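Local coordinates for protein phenylacetate-coenzyme A ligase (Bacteroides vulgatus, PDB 3LAX) that belongs to the AMP-binding enzyme family, of which this construct is the small C-terminal domain, at residues G30-I35 / E49-Q54. Sequence-based numbering, arbitrary orientation.
Sequences GSDYLI and EVELSQ
Leu34 and Glu49 exchange both of their backbone hydrogen bonds, Leu34 N to Glu49 O at 2.8 Å and Glu49 N to Leu34 O at 2.9 Å, in the central antiparallel hairpin of an AMP-binding enzyme C-terminal domain. Glu51 N continues the pairing to Asp32 O with an almost straight N-H...O angle of 177°. The chain then turns a corner at Ser31, yet Gly30 N still reaches Glu51 O (2.8 Å), coming from above the carbonyl plane.

The Glu51 side chain passes Asp32 O with its CB and CG, CB 3.8 Å away; CD touches Asp32 CB (4.1 Å). CG stands anti to the carbonyl carbon (chi1 -69°) and the chain runs extended beyond it, carrying the carboxylate alongside that of Asp32. OE1 lies 4.3 Å from Asp32 OD2, and a water donates to both oxygens while accepting from Asp32 N. The two negative charges are probably also offset by cations: OE2 forms a salt bridge with Lys94, and Asp32 OD1 one with Arg101. Backbone N-H groups of Gly90 and Leu92 bind OE1 and OE2 respectively, further fixing the carboxylate.

Tyr33 and Val50 form the non-hydrogen-bonded pair, with their CB atoms in contact at 4.1 Å. The Tyr33 ring leads away toward helix 16-24, where its OH is hydrogen-bonded to Glu20 OE1, while Val50 packs on Leu86 of strand 83-87. On the sheet face opposite to Tyr33, Leu34 and Glu49 run side by side, Leu34 CD2 3.9 Å from Glu49 OE1, and a second water donates to that OE1 and to Leu34 O.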
# COMPACT_ATOMS: atom_id res chain seq x y z
N GLY A 30 -1.59 -7.41 8.85
CA GLY A 30 -0.32 -7.37 9.57
C GLY A 30 0.30 -5.98 9.43
O GLY A 30 -0.25 -5.11 8.75
N SER A 31 1.45 -5.77 10.05
CA SER A 31 2.09 -4.46 10.02
C SER A 31 2.99 -4.26 8.81
O SER A 31 3.45 -3.16 8.56
CB SER A 31 2.94 -4.26 11.27
OG SER A 31 4.07 -5.12 11.23
N ASP A 32 3.25 -5.32 8.05
CA ASP A 32 4.13 -5.20 6.91
C ASP A 32 3.41 -4.90 5.62
O ASP A 32 2.41 -5.55 5.28
CB ASP A 32 5.00 -6.45 6.76
CG ASP A 32 5.92 -6.62 7.94
OD1 ASP A 32 6.87 -5.81 8.04
OD2 ASP A 32 5.68 -7.51 8.77
N TYR A 33 3.91 -3.90 4.91
CA TYR A 33 3.32 -3.43 3.68
C TYR A 33 4.46 -2.99 2.76
O TYR A 33 5.61 -2.78 3.21
CB TYR A 33 2.39 -2.25 3.95
CG TYR A 33 3.13 -1.04 4.46
CD1 TYR A 33 3.52 -0.03 3.60
CD2 TYR A 33 3.46 -0.92 5.80
CE1 TYR A 33 4.21 1.08 4.06
CE2 TYR A 33 4.15 0.19 6.28
CZ TYR A 33 4.53 1.18 5.40
OH TYR A 33 5.23 2.28 5.85
N LEU A 34 4.16 -2.87 1.48
CA LEU A 34 5.14 -2.41 0.51
C LEU A 34 4.43 -1.57 -0.52
O LEU A 34 3.45 -2.00 -1.12
CB LEU A 34 5.80 -3.61 -0.17
CG LEU A 34 6.83 -3.24 -1.24
CD1 LEU A 34 7.99 -2.46 -0.63
CD2 LEU A 34 7.33 -4.51 -1.94
N ILE A 35 4.92 -0.35 -0.71
CA ILE A 35 4.37 0.55 -1.70
C ILE A 35 5.28 0.48 -2.92
O ILE A 35 6.48 0.75 -2.81
CB ILE A 35 4.38 2.01 -1.17
CG1 ILE A 35 3.55 2.14 0.12
CG2 ILE A 35 3.89 2.97 -2.23
CD1 ILE A 35 3.85 3.43 0.91
N GLU A 49 0.80 -3.19 -1.44
CA GLU A 49 0.65 -4.57 -0.97
C GLU A 49 0.70 -4.55 0.55
O GLU A 49 1.52 -3.87 1.16
CB GLU A 49 1.79 -5.44 -1.48
CG GLU A 49 1.70 -5.77 -2.96
CD GLU A 49 2.92 -6.50 -3.46
OE1 GLU A 49 4.03 -5.94 -3.41
OE2 GLU A 49 2.77 -7.66 -3.90
N VAL A 50 -0.19 -5.30 1.18
CA VAL A 50 -0.15 -5.42 2.63
C VAL A 50 -0.48 -6.84 3.03
O VAL A 50 -1.36 -7.49 2.46
CB VAL A 50 -1.08 -4.40 3.35
CG1 VAL A 50 -2.50 -4.49 2.83
CG2 VAL A 50 -1.03 -4.59 4.86
N GLU A 51 0.28 -7.34 4.00
CA GLU A 51 0.06 -8.69 4.49
C GLU A 51 -1.21 -8.79 5.30
O GLU A 51 -1.52 -7.91 6.12
CB GLU A 51 1.24 -9.15 5.35
CG GLU A 51 2.49 -9.35 4.57
CD GLU A 51 3.59 -10.04 5.37
OE1 GLU A 51 3.34 -10.41 6.54
OE2 GLU A 51 4.70 -10.20 4.83
N LEU A 52 -1.92 -9.89 5.10
CA LEU A 52 -3.03 -10.22 5.96
C LEU A 52 -2.52 -10.68 7.31
O LEU A 52 -1.41 -11.23 7.43
CB LEU A 52 -3.85 -11.35 5.33
CG LEU A 52 -4.58 -10.96 4.05
CD1 LEU A 52 -5.06 -12.22 3.34
CD2 LEU A 52 -5.75 -10.03 4.35
N SER A 53 -3.32 -10.45 8.34
CA SER A 53 -3.06 -11.02 9.65
C SER A 53 -3.21 -12.54 9.56
O SER A 53 -4.03 -13.04 8.78
CB SER A 53 -4.06 -10.49 10.66
OG SER A 53 -3.95 -11.21 11.87
N GLN A 54 -2.44 -13.28 10.35
CA GLN A 54 -2.62 -14.74 10.36
C GLN A 54 -3.99 -15.10 10.90
O GLN A 54 -4.44 -16.22 10.73
CB GLN A 54 -1.52 -15.45 11.16
CG GLN A 54 -1.38 -14.97 12.59
CD GLN A 54 -0.32 -13.91 12.73
OE1 GLN A 54 -0.39 -12.85 12.09
NE2 GLN A 54 0.69 -14.19 13.55
O HOH W 1 3.02 -8.44 8.73
O HOH W 2 3.86 -3.20 -3.70